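Local coordinates for metallo-beta-lactamase family protein (PDB 2ZO4) that binds two zinc ions in a metallo-beta-lactamase fold and is probably a hydrolase, though its substrate is not established, at residues K161-L166 / F178-E183; G201-T206 / A288-L293; R207-K212 / L296-E301. All blocks are in the same frame, centred on the assembly; numbering follows the deposited sequence.

Contact 1 (K161-L166 / F178-E183)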
# COMPACT_ATOMS: atom_id res chain seq x y z
N LYS A 161 -5.19 23.16 -3.78
CA LYS A 161 -6.23 22.14 -3.84
C LYS A 161 -6.68 21.69 -2.45
O LYS A 161 -5.98 21.89 -1.45
CB LYS A 161 -5.77 20.95 -4.69
CG LYS A 161 -5.80 21.25 -6.19
CD LYS A 161 -4.97 20.28 -7.00
CE LYS A 161 -5.09 20.57 -8.50
NZ LYS A 161 -4.56 21.91 -8.88
N ARG A 162 -7.88 21.12 -2.38
CA ARG A 162 -8.44 20.62 -1.13
C ARG A 162 -8.60 19.10 -1.22
O ARG A 162 -9.36 18.59 -2.05
CB ARG A 162 -9.76 21.31 -0.80
CG ARG A 162 -10.20 21.10 0.64
CD ARG A 162 -11.23 22.14 1.07
NE ARG A 162 -11.90 21.73 2.31
CZ ARG A 162 -11.66 22.24 3.51
NH1 ARG A 162 -10.78 23.21 3.68
NH2 ARG A 162 -12.33 21.77 4.56
N LEU A 163 -7.89 18.40 -0.35
CA LEU A 163 -7.80 16.95 -0.38
C LEU A 163 -8.46 16.34 0.84
O LEU A 163 -8.15 16.72 1.97
CB LEU A 163 -6.33 16.52 -0.43
CG LEU A 163 -5.55 16.65 -1.75
CD1 LEU A 163 -5.31 18.10 -2.15
CD2 LEU A 163 -4.24 15.91 -1.63
N ARG A 164 -9.36 15.39 0.62
CA ARG A 164 -10.00 14.67 1.71
C ARG A 164 -9.23 13.38 1.99
O ARG A 164 -9.02 12.57 1.08
CB ARG A 164 -11.46 14.35 1.38
CG ARG A 164 -12.25 13.68 2.52
CD ARG A 164 -12.60 14.66 3.64
NE ARG A 164 -13.51 15.70 3.16
CZ ARG A 164 -13.88 16.77 3.87
NH1 ARG A 164 -13.44 16.96 5.10
NH2 ARG A 164 -14.71 17.65 3.32
N VAL A 165 -8.83 13.19 3.24
CA VAL A 165 -8.14 11.97 3.65
C VAL A 165 -9.13 10.82 3.85
O VAL A 165 -10.04 10.91 4.68
CB VAL A 165 -7.28 12.19 4.92
CG1 VAL A 165 -6.54 10.90 5.33
CG2 VAL A 165 -6.28 13.31 4.70
N LEU A 166 -8.96 9.76 3.08
CA LEU A 166 -9.81 8.58 3.19
C LEU A 166 -9.01 7.39 3.67
O LEU A 166 -8.22 6.82 2.91
CB LEU A 166 -10.48 8.24 1.85
CG LEU A 166 -11.19 9.33 1.04
CD1 LEU A 166 -11.64 8.73 -0.28
CD2 LEU A 166 -12.38 9.93 1.80
N PHE A 178 -6.25 10.03 -1.12
CA PHE A 178 -6.47 11.46 -1.06
C PHE A 178 -7.45 11.87 -2.14
O PHE A 178 -7.18 11.69 -3.33
CB PHE A 178 -5.14 12.23 -1.16
CG PHE A 178 -4.17 11.90 -0.05
CD1 PHE A 178 -4.25 12.53 1.18
CD2 PHE A 178 -3.17 10.94 -0.25
CE1 PHE A 178 -3.36 12.22 2.22
CE2 PHE A 178 -2.27 10.61 0.78
CZ PHE A 178 -2.37 11.26 2.01
N TYR A 179 -8.58 12.41 -1.72
CA TYR A 179 -9.70 12.69 -2.62
C TYR A 179 -9.95 14.19 -2.81
O TYR A 179 -10.17 14.93 -1.84
CB TYR A 179 -10.97 11.99 -2.12
CG TYR A 179 -12.16 12.05 -3.06
CD1 TYR A 179 -12.02 11.78 -4.43
CD2 TYR A 179 -13.43 12.35 -2.58
CE1 TYR A 179 -13.12 11.82 -5.29
CE2 TYR A 179 -14.54 12.40 -3.43
CZ TYR A 179 -14.37 12.13 -4.78
OH TYR A 179 -15.47 12.17 -5.61
N LEU A 180 -9.89 14.62 -4.06
CA LEU A 180 -10.20 15.99 -4.45
C LEU A 180 -11.68 16.04 -4.78
O LEU A 180 -12.10 15.70 -5.89
CB LEU A 180 -9.35 16.42 -5.66
CG LEU A 180 -7.87 16.75 -5.43
CD1 LEU A 180 -7.05 15.51 -5.06
CD2 LEU A 180 -7.29 17.40 -6.67
N GLU A 181 -12.48 16.44 -3.79
CA GLU A 181 -13.93 16.28 -3.81
C GLU A 181 -14.62 17.08 -4.91
O GLU A 181 -15.53 16.57 -5.57
CB GLU A 181 -14.53 16.62 -2.44
CG GLU A 181 -14.15 15.61 -1.36
CD GLU A 181 -14.77 15.92 -0.00
OE1 GLU A 181 -14.98 17.11 0.32
OE2 GLU A 181 -15.04 14.96 0.74
N GLU A 182 -14.21 18.33 -5.11
CA GLU A 182 -14.83 19.17 -6.13
C GLU A 182 -14.58 18.60 -7.53
O GLU A 182 -15.51 18.48 -8.33
CB GLU A 182 -14.36 20.62 -6.03
CG GLU A 182 -15.12 21.56 -6.97
CD GLU A 182 -14.79 23.03 -6.75
OE1 GLU A 182 -13.63 23.34 -6.38
OE2 GLU A 182 -15.70 23.87 -6.94
N GLU A 183 -13.33 18.23 -7.79
CA GLU A 183 -12.92 17.70 -9.08
C GLU A 183 -13.35 16.25 -9.29
O GLU A 183 -13.47 15.78 -10.42
CB GLU A 183 -11.39 17.83 -9.24
CG GLU A 183 -10.85 19.26 -9.17
CD GLU A 183 -10.50 19.72 -7.75
OE1 GLU A 183 -11.01 19.15 -6.77
OE2 GLU A 183 -9.69 20.67 -7.62
O HOH W 1 -11.78 19.49 -3.79
O HOH W 2 -11.52 17.47 -1.15
O HOH W 3 -9.57 21.53 -5.06
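Leu163 and Phe178 meet on the inner face of this antiparallel strand pair, with Leu163 CD2 lying 3.8 Å from Phe178 CB. Leu163 also lies alongside Leu180, both heading in one direction, its CG 3.8 Å from Leu180 CD1. Val165 lies alongside Phe178 and sends CG2 to 4.0 Å from ring atom CE1; chi1 of -179° sets CG1 anti to the backbone N and leaves CG2 beside that N, on the side of the ring. Leu67 of strand 65-68 touches both Leu163 and Phe178, so this apolar layer is where the two sheets of the metallo-beta-lactamase sandwich pack; the zinc ligand His70 lies about 8 Å from the Phe178 side chain. Strands 161-167 and 176-180 form a beta hairpin, and Arg164 with Tyr179 is its hydrogen-bonded pair: Arg164 N reaches Tyr179 O at 2.6 Å, and Tyr179 N returns a bond to Arg164 O. On the other face Leu166 CD1 packs against Tyr179 CB. Beyond the Arg164-Tyr179 pair a water takes over, lying within hydrogen-bonding distance of Arg162 O, Tyr179 O and Glu181 N. At the outer edge Arg164 holds the Glu181 carboxylate in a salt bridge, NE to OE2 at 3.0 Å and NH2 to OE1 at 3.1 Å. The two planes are 53° apart: both oxygens lie near the guanidinium plane, whereas NE meets OE2 from above the carboxylate. Bends at chi2 and chi3 fold the arginine back to this grip, and its NH1 bonds Gly153 O.

Contact 2 (G201-T206 / A288-L293)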
# COMPACT_ATOMS: atom_id res chain seq x y z
N GLY A 201 -1.86 -8.39 2.38
CA GLY A 201 -0.99 -9.31 3.11
C GLY A 201 -1.18 -9.27 4.61
O GLY A 201 -1.44 -8.21 5.19
N LEU A 202 -1.04 -10.43 5.24
CA LEU A 202 -1.02 -10.53 6.69
C LEU A 202 0.43 -10.63 7.14
O LEU A 202 1.11 -11.63 6.89
CB LEU A 202 -1.84 -11.73 7.18
CG LEU A 202 -2.29 -11.73 8.65
CD1 LEU A 202 -3.62 -12.45 8.82
CD2 LEU A 202 -1.22 -12.31 9.59
N TRP A 203 0.90 -9.57 7.79
CA TRP A 203 2.26 -9.51 8.32
C TRP A 203 2.21 -9.49 9.85
O TRP A 203 1.12 -9.47 10.44
CB TRP A 203 2.99 -8.27 7.79
CG TRP A 203 2.87 -8.09 6.30
CD1 TRP A 203 1.96 -7.32 5.63
CD2 TRP A 203 3.68 -8.71 5.28
NE1 TRP A 203 2.15 -7.42 4.28
CE2 TRP A 203 3.20 -8.26 4.03
CE3 TRP A 203 4.78 -9.58 5.31
CZ2 TRP A 203 3.78 -8.66 2.82
CZ3 TRP A 203 5.34 -9.99 4.11
CH2 TRP A 203 4.84 -9.53 2.88
N ALA A 204 3.38 -9.51 10.49
CA ALA A 204 3.47 -9.52 11.95
C ALA A 204 2.86 -8.27 12.62
O ALA A 204 2.43 -8.33 13.77
CB ALA A 204 4.92 -9.71 12.39
N TYR A 205 2.82 -7.15 11.90
CA TYR A 205 2.34 -5.88 12.45
C TYR A 205 0.92 -5.51 12.01
O TYR A 205 0.40 -4.46 12.41
CB TYR A 205 3.30 -4.73 12.07
CG TYR A 205 3.59 -4.60 10.59
CD1 TYR A 205 2.68 -3.97 9.73
CD2 TYR A 205 4.77 -5.10 10.05
CE1 TYR A 205 2.95 -3.85 8.36
CE2 TYR A 205 5.05 -4.98 8.68
CZ TYR A 205 4.13 -4.36 7.85
OH TYR A 205 4.41 -4.24 6.51
N THR A 206 0.31 -6.36 11.20
CA THR A 206 -0.98 -6.09 10.58
C THR A 206 -2.14 -6.20 11.58
O THR A 206 -2.07 -6.94 12.55
CB THR A 206 -1.21 -7.07 9.38
OG1 THR A 206 -0.10 -6.96 8.47
CG2 THR A 206 -2.48 -6.74 8.60
N ALA A 288 3.01 -13.38 -2.10
CA ALA A 288 2.09 -14.49 -2.31
C ALA A 288 1.75 -15.20 -0.99
O ALA A 288 0.59 -15.49 -0.72
CB ALA A 288 2.66 -15.48 -3.33
N PHE A 289 2.78 -15.44 -0.17
CA PHE A 289 2.60 -16.03 1.16
C PHE A 289 1.68 -15.19 2.07
O PHE A 289 0.75 -15.73 2.67
CB PHE A 289 3.95 -16.24 1.86
CG PHE A 289 3.84 -16.61 3.32
CD1 PHE A 289 3.72 -17.95 3.70
CD2 PHE A 289 3.86 -15.64 4.31
CE1 PHE A 289 3.63 -18.30 5.05
CE2 PHE A 289 3.76 -15.98 5.66
CZ PHE A 289 3.65 -17.31 6.02
N ALA A 290 1.97 -13.90 2.17
CA ALA A 290 1.21 -13.00 3.05
C ALA A 290 -0.23 -12.82 2.60
O ALA A 290 -1.13 -12.73 3.44
CB ALA A 290 1.92 -11.65 3.18
N GLU A 291 -0.45 -12.77 1.28
CA GLU A 291 -1.79 -12.71 0.69
C GLU A 291 -2.58 -13.98 0.98
O GLU A 291 -3.75 -13.92 1.35
CB GLU A 291 -1.70 -12.50 -0.83
CG GLU A 291 -1.95 -11.07 -1.30
CD GLU A 291 -3.23 -10.89 -2.13
OE1 GLU A 291 -4.06 -11.83 -2.19
OE2 GLU A 291 -3.40 -9.81 -2.73
N THR A 292 -1.93 -15.13 0.79
CA THR A 292 -2.54 -16.43 1.06
C THR A 292 -2.92 -16.57 2.54
O THR A 292 -4.00 -17.07 2.85
CB THR A 292 -1.61 -17.59 0.63
OG1 THR A 292 -1.24 -17.41 -0.74
CG2 THR A 292 -2.30 -18.94 0.79
N LEU A 293 -2.04 -16.10 3.42
CA LEU A 293 -2.30 -16.11 4.85
C LEU A 293 -3.49 -15.23 5.23
O LEU A 293 -4.32 -15.62 6.05
CB LEU A 293 -1.04 -15.69 5.62
CG LEU A 293 -1.08 -15.70 7.16
CD1 LEU A 293 -1.63 -17.01 7.71
CD2 LEU A 293 0.30 -15.42 7.71
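Gly201 and Leu202 run past one side of helix 286-301, the nearest pair of CA atoms, those of Gly201 and Glu291, being 4.2 Å apart. Leu202 N donates to Ala290 O at 2.9 Å in a nearly straight bond, but it arrives from above the carbonyl plane, 53° out of it. The Gly201 backbone passes close to the same oxygen, its CA adding a CA-H...O contact to Ala290 O at 3.4 Å. Ala290 turns its methyl group onto one face of the Trp203 indole: CB sits 3.6 Å from the centroid of the six-membered ring, only 13° off the normal, a CH-pi contact closest at CZ2. The indole reaches this place although its CB leaves the backbone away from the helix; chi1 of -49° sets CG beside the backbone N and turns the ring back. Leu202 and Leu293 make the second apolar contact, their CD2 atoms 3.9 Å apart. Trp203 opens a type I turn ending at Thr206, whose OG1 accepts from Trp203 N at 2.9 Å and so ties the start of the turn to its end. Trp203 lies about 5 Å, side chain to side chain, from the zinc ligand His72, which places this loop beside the metal centre. Helix 110-119 adds Leu116 to the Leu202-Leu293 pair, while the loop itself leads from strand 185-189 to helix 210-222 and joins the metallo-beta-lactamase region to the C-terminal helices.

Contact 3 (R207-K212 / L296-E301)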
# COMPACT_ATOMS: atom_id res chain seq x y z
N ARG A 207 -3.21 -5.43 11.33
CA ARG A 207 -4.51 -5.60 11.99
C ARG A 207 -5.00 -7.05 11.84
O ARG A 207 -4.49 -7.79 11.00
CB ARG A 207 -5.54 -4.63 11.41
CG ARG A 207 -5.32 -3.16 11.80
CD ARG A 207 -5.90 -2.19 10.76
NE ARG A 207 -7.35 -2.31 10.62
CZ ARG A 207 -8.25 -1.69 11.39
NH1 ARG A 207 -7.85 -0.90 12.37
NH2 ARG A 207 -9.55 -1.87 11.17
N GLU A 208 -5.98 -7.44 12.65
CA GLU A 208 -6.40 -8.84 12.77
C GLU A 208 -6.91 -9.50 11.47
O GLU A 208 -6.52 -10.63 11.14
CB GLU A 208 -7.45 -9.00 13.88
N ASN A 209 -7.77 -8.81 10.74
CA ASN A 209 -8.39 -9.38 9.55
C ASN A 209 -8.23 -8.43 8.35
O ASN A 209 -9.19 -7.76 7.95
CB ASN A 209 -9.88 -9.69 9.83
CG ASN A 209 -10.47 -10.70 8.86
OD1 ASN A 209 -9.89 -11.02 7.82
ND2 ASN A 209 -11.66 -11.20 9.19
N PRO A 210 -7.00 -8.36 7.78
CA PRO A 210 -6.70 -7.40 6.71
C PRO A 210 -7.60 -7.48 5.48
O PRO A 210 -7.92 -6.45 4.90
CB PRO A 210 -5.24 -7.72 6.34
CG PRO A 210 -4.99 -9.08 6.87
CD PRO A 210 -5.81 -9.16 8.12
N LEU A 211 -8.01 -8.69 5.09
CA LEU A 211 -8.89 -8.87 3.92
C LEU A 211 -10.28 -8.26 4.15
O LEU A 211 -10.86 -7.68 3.24
CB LEU A 211 -9.01 -10.34 3.50
CG LEU A 211 -9.86 -10.63 2.25
CD1 LEU A 211 -9.34 -9.87 1.03
CD2 LEU A 211 -9.94 -12.12 1.95
N LYS A 212 -10.79 -8.41 5.37
CA LYS A 212 -12.07 -7.82 5.75
C LYS A 212 -12.02 -6.29 5.67
O LYS A 212 -12.95 -5.66 5.18
CB LYS A 212 -12.49 -8.27 7.16
CG LYS A 212 -13.92 -7.86 7.56
CD LYS A 212 -14.39 -8.59 8.81
CE LYS A 212 -15.78 -8.12 9.22
NZ LYS A 212 -16.30 -8.89 10.39
N LEU A 296 -6.65 -17.09 4.22
CA LEU A 296 -6.87 -18.19 5.16
C LEU A 296 -7.46 -17.71 6.49
O LEU A 296 -8.36 -18.35 7.05
CB LEU A 296 -5.58 -18.96 5.41
CG LEU A 296 -5.10 -19.89 4.29
CD1 LEU A 296 -3.62 -20.17 4.43
CD2 LEU A 296 -5.92 -21.19 4.29
N GLU A 297 -6.96 -16.59 7.00
CA GLU A 297 -7.43 -16.06 8.28
C GLU A 297 -8.81 -15.43 8.18
O GLU A 297 -9.57 -15.41 9.16
CB GLU A 297 -6.40 -15.10 8.89
CG GLU A 297 -5.19 -15.83 9.51
CD GLU A 297 -5.58 -16.80 10.63
OE1 GLU A 297 -5.86 -16.33 11.75
OE2 GLU A 297 -5.61 -18.02 10.39
N TYR A 298 -9.14 -14.93 6.99
CA TYR A 298 -10.49 -14.47 6.68
C TYR A 298 -11.47 -15.64 6.72
O TYR A 298 -12.56 -15.54 7.30
CB TYR A 298 -10.50 -13.79 5.31
CG TYR A 298 -11.84 -13.21 4.90
CD1 TYR A 298 -12.17 -11.90 5.21
CD2 TYR A 298 -12.77 -13.98 4.20
CE1 TYR A 298 -13.39 -11.36 4.83
CE2 TYR A 298 -14.00 -13.45 3.81
CZ TYR A 298 -14.30 -12.14 4.13
OH TYR A 298 -15.50 -11.61 3.75
N LEU A 299 -11.08 -16.75 6.09
CA LEU A 299 -11.90 -17.96 6.04
C LEU A 299 -12.06 -18.60 7.42
O LEU A 299 -13.12 -19.13 7.74
CB LEU A 299 -11.32 -18.97 5.05
CG LEU A 299 -11.41 -18.63 3.56
CD1 LEU A 299 -10.66 -19.65 2.73
CD2 LEU A 299 -12.86 -18.52 3.09
N ARG A 300 -10.99 -18.55 8.22
CA ARG A 300 -11.00 -19.13 9.56
C ARG A 300 -11.92 -18.35 10.48
O ARG A 300 -12.64 -18.95 11.29
CB ARG A 300 -9.58 -19.20 10.13
CG ARG A 300 -9.45 -20.17 11.32
CD ARG A 300 -8.00 -20.43 11.71
NE ARG A 300 -7.33 -19.26 12.28
CZ ARG A 300 -7.49 -18.83 13.53
NH1 ARG A 300 -8.31 -19.46 14.38
NH2 ARG A 300 -6.83 -17.75 13.94
N GLU A 301 -11.90 -17.03 10.36
CA GLU A 301 -12.77 -16.16 11.15
C GLU A 301 -14.25 -16.44 10.85
O GLU A 301 -15.09 -16.40 11.74
CB GLU A 301 -12.43 -14.68 10.93
CG GLU A 301 -13.03 -13.72 11.96
CD GLU A 301 -14.46 -13.30 11.63
OE1 GLU A 301 -14.86 -13.38 10.44
OE2 GLU A 301 -15.18 -12.87 12.55
O HOH W 4 -13.73 -12.94 8.07
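Asn209, at the N-cap position before helix 210-222, lies beside the last turns of helix 286-301, its CA 6.2 Å from that of Tyr298; no direct hydrogen bond crosses between the segments. Tyr298 carries the contact. Chi1 of -177° sets its CG anti to the backbone N, and the ring reaches out against Asn209, Leu211 and Lys212. Leu211 meets it at about a right angle and lays CD2 over one face, 4.1 Å from the centroid and 27° off the normal, a CH-pi contact in which CG is the nearest ring atom at 3.7 Å. Asn209 OD1 instead approaches the ring edge, 3.6 Å from CD1, with amide and ring planes 62° apart. Lys212 adds its CB, 4.0 Å from CE1. Leu255 of helix 240-261 also touches Tyr298, so three helices converge at this tyrosine. The amide nitrogen of Asn209 is turned toward Glu301, and a single water bridges the gap: it accepts from ND2 at 2.9 Å and donates to Tyr298 O and to Glu301 OE1, the latter at 2.7 Å. That water also lies above the rim of the tyrosine ring. Lys212 NZ and Glu301 OE2, 4.7 Å apart, are not in contact, and their attraction is probably weak and screened by solvent, so the contact rests mainly on packing round Tyr298, with a water as the polar link.

Contacts 2 and 3 are neighbours, with centres about 10 Å apart: both use helix 286-301, and Leu202 CD1 packs against Glu297 CG at 3.8 Å between them. Contact 2 is the buried one, near the zinc site, and combines a direct backbone bond with a methyl over an indole; contact 3 lies at the surface, where the polar link runs through a water and the aromatic group is a tyrosine. Contact 1 stands apart, its centre about 30 Å from each. It lies within one beta sheet, grading from a buried apolar face to a salt bridge at the partly exposed edge, whereas the other two join the metallo-beta-lactamase region to the C-terminal helices.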